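Local coordinates for transcription termination factor FttA (Methanosarcina mazei, PDB 2XR1), which probably terminates archaeal transcription as a dimeric, zinc-dependent ribonuclease of the beta-CASP family, cutting nascent RNA where it leaves RNA polymerase, at residues E33-F47 and L57-P71. Sequence-based numbering, arbitrary orientation.
Sequences EGPQLVLYTEEPRKF and LAKELRTRIAMRPDP
The Y40 ring runs beside the side chain of R68: V38 CG1 sits over one ring face, P69 O lies at the ring edge in plane, and Y40 OH rests over one face of the R68 guanidinium. The F47 ring carries M67 CB over one face and E43 O at its edge. These groups flank parallel strands 36-41 and 65-69 of a three-stranded sheet, joined through helices 44-49 and 52-61 in a right-handed beta-alpha-beta crossover of the first KH domain, and illustrate how such a pair presents two different faces. Six backbone hydrogen bonds run from L37 N to T41 O, the shortest being D70 N to T41 O at 2.7 Å. R64 O is gripped twice, by L37 N and by the T63 hydroxyl from the opposite face of its plane.

L37, L39, I65 and M67 form the apolar side; L37 and L39 also reach L13 and I17 of helix 7-18, and M67 touches I54 of helix 52-61. L39 CD1 touches L57 CD2 at 3.6 Å, and L37 CD2 meets CD1 of I65, alongside, and CD1 of L61, crossing it. With CG wedged between the backbone N and carbonyl carbon (chi1 84°) and a second bend at chi2, M67 folds toward P44 and F47: CG meets F47 CB at 3.7 Å, CE reaches P44 CB, and SD makes an oblique Met-aromatic contact with F47.

The other side, with V38, Y40, A66 and R68, mixes apolar groups with a charged pair. Q36 OE1 lies 3.6 Å from A66 CB, and Q36 crosses the bent R64 chain at a slant. An extended E33 comes from the opposite direction to R68, its carboxylate plane turned 89° from the guanidinium, and closes a salt bridge at the guanidinium edge, E33 OE1 to R68 NH1, 2.7 Å.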
loop_
_atom_site.group_PDB
_atom_site.type_symbol
_atom_site.label_atom_id
_atom_site.label_comp_id
_atom_site.label_asym_id
_atom_site.label_seq_id
_atom_site.Cartn_x
_atom_site.Cartn_y
_atom_site.Cartn_z
ATOM N N GLU B 33 -29.672 -10.132 5.293
ATOM C CA GLU B 33 -29.869 -8.697 5.074
ATOM C C GLU B 33 -28.837 -7.945 5.869
ATOM O O GLU B 33 -28.887 -7.893 7.093
ATOM C CB GLU B 33 -31.284 -8.251 5.422
ATOM C CG GLU B 33 -32.335 -8.926 4.553
ATOM C CD GLU B 33 -33.786 -8.542 4.889
ATOM O OE1 GLU B 33 -34.001 -7.661 5.770
ATOM O OE2 GLU B 33 -34.712 -9.137 4.263
ATOM N N GLY B 34 -27.869 -7.388 5.160
ATOM C CA GLY B 34 -26.689 -6.853 5.803
ATOM C C GLY B 34 -26.049 -7.946 6.643
ATOM O O GLY B 34 -26.038 -9.128 6.252
ATOM N N PRO B 35 -25.545 -7.567 7.831
ATOM C CA PRO B 35 -24.889 -8.515 8.704
ATOM C C PRO B 35 -25.766 -9.682 9.157
ATOM O O PRO B 35 -25.216 -10.702 9.496
ATOM C CB PRO B 35 -24.495 -7.659 9.885
ATOM C CG PRO B 35 -24.367 -6.343 9.334
ATOM C CD PRO B 35 -25.487 -6.216 8.397
ATOM N N GLN B 36 -27.096 -9.544 9.122
ATOM C CA GLN B 36 -28.010 -10.487 9.772
ATOM C C GLN B 36 -28.582 -11.565 8.861
ATOM O O GLN B 36 -28.822 -11.350 7.682
ATOM C CB GLN B 36 -29.222 -9.736 10.349
ATOM C CG GLN B 36 -28.922 -8.692 11.371
ATOM C CD GLN B 36 -30.173 -8.138 11.993
ATOM O OE1 GLN B 36 -30.403 -8.296 13.182
ATOM N NE2 GLN B 36 -30.991 -7.485 11.189
ATOM N N LEU B 37 -28.873 -12.713 9.449
ATOM C CA LEU B 37 -29.742 -13.699 8.828
ATOM C C LEU B 37 -31.113 -13.338 9.293
ATOM O O LEU B 37 -31.310 -13.157 10.490
ATOM C CB LEU B 37 -29.397 -15.082 9.326
ATOM C CG LEU B 37 -30.271 -16.193 8.761
ATOM C CD1 LEU B 37 -30.344 -16.115 7.244
ATOM C CD2 LEU B 37 -29.739 -17.559 9.247
ATOM N N VAL B 38 -32.057 -13.199 8.372
ATOM C CA VAL B 38 -33.387 -12.740 8.716
ATOM C C VAL B 38 -34.419 -13.774 8.331
ATOM O O VAL B 38 -34.448 -14.188 7.188
ATOM C CB VAL B 38 -33.709 -11.447 8.015
ATOM C CG1 VAL B 38 -35.184 -11.156 8.108
ATOM C CG2 VAL B 38 -32.937 -10.324 8.660
ATOM N N LEU B 39 -35.260 -14.174 9.293
ATOM C CA LEU B 39 -36.407 -15.079 9.071
ATOM C C LEU B 39 -37.674 -14.267 8.893
ATOM O O LEU B 39 -38.064 -13.531 9.781
ATOM C CB LEU B 39 -36.638 -16.021 10.273
ATOM C CG LEU B 39 -35.410 -16.655 10.905
ATOM C CD1 LEU B 39 -35.833 -17.650 11.977
ATOM C CD2 LEU B 39 -34.591 -17.297 9.827
ATOM N N TYR B 40 -38.352 -14.463 7.778
ATOM C CA TYR B 40 -39.674 -13.902 7.602
ATOM C C TYR B 40 -40.761 -14.859 8.097
ATOM O O TYR B 40 -40.632 -16.063 7.943
ATOM C CB TYR B 40 -39.873 -13.541 6.135
ATOM C CG TYR B 40 -39.090 -12.291 5.784
ATOM C CD1 TYR B 40 -39.571 -11.027 6.136
ATOM C CD2 TYR B 40 -37.844 -12.377 5.153
ATOM C CE1 TYR B 40 -38.860 -9.890 5.846
ATOM C CE2 TYR B 40 -37.106 -11.241 4.862
ATOM C CZ TYR B 40 -37.615 -9.991 5.208
ATOM O OH TYR B 40 -36.882 -8.840 4.909
ATOM N N THR B 41 -41.824 -14.318 8.694
ATOM C CA THR B 41 -42.888 -15.127 9.260
ATOM C C THR B 41 -44.229 -14.450 9.076
ATOM O O THR B 41 -44.309 -13.228 9.118
ATOM C CB THR B 41 -42.647 -15.307 10.764
ATOM O OG1 THR B 41 -43.478 -16.353 11.299
ATOM C CG2 THR B 41 -42.921 -13.986 11.512
ATOM N N GLU B 42 -45.284 -15.248 8.893
ATOM C CA GLU B 42 -46.665 -14.738 8.894
ATOM C C GLU B 42 -47.276 -14.824 10.284
ATOM O O GLU B 42 -48.428 -14.464 10.479
ATOM C CB GLU B 42 -47.519 -15.501 7.895
ATOM C CG GLU B 42 -47.094 -15.269 6.458
ATOM C CD GLU B 42 -47.916 -16.072 5.459
ATOM O OE1 GLU B 42 -47.952 -17.311 5.585
ATOM O OE2 GLU B 42 -48.521 -15.466 4.549
ATOM N N GLU B 43 -46.486 -15.274 11.252
ATOM C CA GLU B 43 -46.936 -15.424 12.619
ATOM C C GLU B 43 -45.957 -14.769 13.613
ATOM O O GLU B 43 -45.495 -15.384 14.576
ATOM C CB GLU B 43 -47.098 -16.911 12.925
ATOM C CG GLU B 43 -47.838 -17.714 11.852
ATOM C CD GLU B 43 -48.127 -19.159 12.302
ATOM O OE1 GLU B 43 -47.220 -20.026 12.175
ATOM O OE2 GLU B 43 -49.276 -19.411 12.773
ATOM N N PRO B 44 -45.661 -13.494 13.401
ATOM C CA PRO B 44 -44.718 -12.825 14.283
ATOM C C PRO B 44 -45.084 -12.909 15.766
ATOM O O PRO B 44 -44.196 -12.885 16.608
ATOM C CB PRO B 44 -44.796 -11.362 13.824
ATOM C CG PRO B 44 -46.147 -11.251 13.194
ATOM C CD PRO B 44 -46.299 -12.540 12.480
ATOM N N ARG B 45 -46.370 -12.969 16.082
ATOM C CA ARG B 45 -46.795 -12.993 17.488
ATOM C C ARG B 45 -46.093 -14.126 18.226
ATOM O O ARG B 45 -45.661 -13.977 19.357
ATOM C CB ARG B 45 -48.317 -13.153 17.603
ATOM N N LYS B 46 -45.954 -15.253 17.541
ATOM C CA LYS B 46 -45.365 -16.449 18.121
ATOM C C LYS B 46 -43.896 -16.264 18.470
ATOM O O LYS B 46 -43.393 -16.900 19.387
ATOM C CB LYS B 46 -45.557 -17.631 17.168
ATOM C CG LYS B 46 -47.022 -17.901 16.903
ATOM C CD LYS B 46 -47.276 -19.126 16.038
ATOM C CE LYS B 46 -48.795 -19.327 15.878
ATOM N NZ LYS B 46 -49.166 -20.712 15.551
ATOM N N PHE B 47 -43.208 -15.398 17.739
ATOM C CA PHE B 47 -41.828 -15.080 18.058
ATOM C C PHE B 47 -41.726 -13.972 19.098
ATOM O O PHE B 47 -40.675 -13.805 19.733
ATOM C CB PHE B 47 -41.083 -14.645 16.815
ATOM C CG PHE B 47 -40.764 -15.759 15.865
ATOM C CD1 PHE B 47 -41.720 -16.255 14.988
ATOM C CD2 PHE B 47 -39.490 -16.290 15.816
ATOM C CE1 PHE B 47 -41.402 -17.259 14.079
ATOM C CE2 PHE B 47 -39.186 -17.308 14.919
ATOM C CZ PHE B 47 -40.141 -17.780 14.048
ATOM N N LEU B 57 -32.482 -20.889 18.145
ATOM C CA LEU B 57 -32.135 -20.856 16.715
ATOM C C LEU B 57 -30.717 -20.357 16.476
ATOM O O LEU B 57 -29.891 -21.091 15.933
ATOM C CB LEU B 57 -33.132 -20.024 15.902
ATOM C CG LEU B 57 -34.168 -20.817 15.095
ATOM C CD1 LEU B 57 -34.588 -22.122 15.782
ATOM C CD2 LEU B 57 -35.383 -19.932 14.789
ATOM N N ALA B 58 -30.432 -19.119 16.871
ATOM C CA ALA B 58 -29.070 -18.579 16.768
ATOM C C ALA B 58 -28.042 -19.576 17.352
ATOM O O ALA B 58 -26.974 -19.795 16.765
ATOM C CB ALA B 58 -28.975 -17.224 17.469
ATOM N N LYS B 59 -28.387 -20.203 18.481
ATOM C CA LYS B 59 -27.517 -21.185 19.118
ATOM C C LYS B 59 -27.057 -22.292 18.158
ATOM O O LYS B 59 -25.860 -22.431 17.914
ATOM C CB LYS B 59 -28.206 -21.801 20.338
ATOM N N GLU B 60 -27.984 -23.072 17.609
ATOM C CA GLU B 60 -27.609 -24.177 16.706
ATOM C C GLU B 60 -27.063 -23.716 15.333
ATOM O O GLU B 60 -26.430 -24.511 14.630
ATOM C CB GLU B 60 -28.786 -25.143 16.515
ATOM C CG GLU B 60 -28.399 -26.556 16.024
ATOM C CD GLU B 60 -27.693 -27.425 17.076
ATOM O OE1 GLU B 60 -27.356 -26.936 18.174
ATOM O OE2 GLU B 60 -27.473 -28.619 16.799
ATOM N N LEU B 61 -27.296 -22.447 14.969
ATOM C CA LEU B 61 -26.799 -21.859 13.703
ATOM C C LEU B 61 -25.521 -21.015 13.858
ATOM O O LEU B 61 -24.964 -20.553 12.853
ATOM C CB LEU B 61 -27.880 -20.970 13.051
ATOM C CG LEU B 61 -28.922 -21.632 12.150
ATOM C CD1 LEU B 61 -29.948 -20.612 11.719
ATOM C CD2 LEU B 61 -28.268 -22.283 10.936
ATOM N N ARG B 62 -25.091 -20.788 15.104
ATOM C CA ARG B 62 -23.892 -19.995 15.416
ATOM C C ARG B 62 -23.845 -18.654 14.666
ATOM O O ARG B 62 -22.818 -18.308 14.074
ATOM C CB ARG B 62 -22.624 -20.814 15.125
ATOM N N THR B 63 -24.944 -17.901 14.692
ATOM C CA THR B 63 -24.979 -16.580 14.040
ATOM C C THR B 63 -26.077 -15.662 14.581
ATOM O O THR B 63 -26.939 -16.095 15.353
ATOM C CB THR B 63 -25.132 -16.696 12.479
ATOM O OG1 THR B 63 -25.624 -15.464 11.934
ATOM C CG2 THR B 63 -26.085 -17.820 12.087
ATOM N N ARG B 64 -26.008 -14.391 14.180
ATOM C CA ARG B 64 -27.041 -13.405 14.502
ATOM C C ARG B 64 -28.233 -13.589 13.559
ATOM O O ARG B 64 -28.077 -13.601 12.328
ATOM C CB ARG B 64 -26.530 -11.952 14.383
ATOM C CG ARG B 64 -25.357 -11.555 15.328
ATOM C CD ARG B 64 -25.587 -10.213 16.113
ATOM N NE ARG B 64 -26.457 -9.215 15.450
ATOM C CZ ARG B 64 -26.078 -8.332 14.511
ATOM N NH1 ARG B 64 -24.825 -8.295 14.052
ATOM N NH2 ARG B 64 -26.966 -7.472 14.017
ATOM N N ILE B 65 -29.416 -13.710 14.163
ATOM C CA ILE B 65 -30.673 -13.931 13.456
ATOM C C ILE B 65 -31.743 -13.018 14.021
ATOM O O ILE B 65 -31.888 -12.932 15.225
ATOM C CB ILE B 65 -31.161 -15.377 13.603
ATOM C CG1 ILE B 65 -30.103 -16.350 13.081
ATOM C CG2 ILE B 65 -32.486 -15.563 12.851
ATOM C CD1 ILE B 65 -30.611 -17.759 12.896
ATOM N N ALA B 66 -32.466 -12.327 13.144
ATOM C CA ALA B 66 -33.670 -11.582 13.503
ATOM C C ALA B 66 -34.880 -12.197 12.757
ATOM O O ALA B 66 -34.767 -12.682 11.624
ATOM C CB ALA B 66 -33.515 -10.098 13.149
ATOM N N MET B 67 -36.038 -12.189 13.390
ATOM C CA MET B 67 -37.243 -12.539 12.675
ATOM C C MET B 67 -37.897 -11.228 12.253
ATOM O O MET B 67 -37.671 -10.214 12.882
ATOM C CB MET B 67 -38.142 -13.425 13.547
ATOM C CG MET B 67 -39.019 -12.674 14.483
ATOM S SD MET B 67 -40.449 -11.987 13.654
ATOM C CE MET B 67 -41.203 -11.098 15.015
ATOM N N ARG B 68 -38.666 -11.229 11.174
ATOM C CA ARG B 68 -39.543 -10.105 10.908
ATOM C C ARG B 68 -40.847 -10.456 10.185
ATOM O O ARG B 68 -40.959 -11.497 9.541
ATOM C CB ARG B 68 -38.829 -8.971 10.192
ATOM C CG ARG B 68 -37.675 -9.341 9.312
ATOM C CD ARG B 68 -36.908 -8.069 8.858
ATOM N NE ARG B 68 -37.753 -7.097 8.116
ATOM C CZ ARG B 68 -37.320 -6.271 7.157
ATOM N NH1 ARG B 68 -36.044 -6.276 6.777
ATOM N NH2 ARG B 68 -38.176 -5.439 6.570
ATOM N N PRO B 69 -41.851 -9.582 10.321
ATOM C CA PRO B 69 -43.147 -9.903 9.787
ATOM C C PRO B 69 -43.128 -9.967 8.269
ATOM O O PRO B 69 -42.533 -9.117 7.609
ATOM C CB PRO B 69 -44.012 -8.734 10.258
ATOM C CG PRO B 69 -43.312 -8.210 11.451
ATOM C CD PRO B 69 -41.884 -8.330 11.099
ATOM N N ASP B 70 -43.773 -10.980 7.723
ATOM C CA ASP B 70 -44.011 -11.009 6.308
ATOM C C ASP B 70 -44.758 -9.728 5.952
ATOM O O ASP B 70 -45.798 -9.421 6.563
ATOM C CB ASP B 70 -44.876 -12.205 5.916
ATOM C CG ASP B 70 -44.807 -12.521 4.426
ATOM O OD1 ASP B 70 -43.874 -13.265 4.027
ATOM O OD2 ASP B 70 -45.694 -12.057 3.662
ATOM N N PRO B 71 -44.228 -8.964 4.973
ATOM C CA PRO B 71 -44.931 -7.766 4.494
ATOM C C PRO B 71 -46.422 -8.015 4.275
ATOM O O PRO B 71 -47.237 -7.275 4.815
ATOM C CB PRO B 71 -44.230 -7.457 3.165
ATOM C CG PRO B 71 -42.824 -7.979 3.350
ATOM C CD PRO B 71 -42.935 -9.172 4.279
#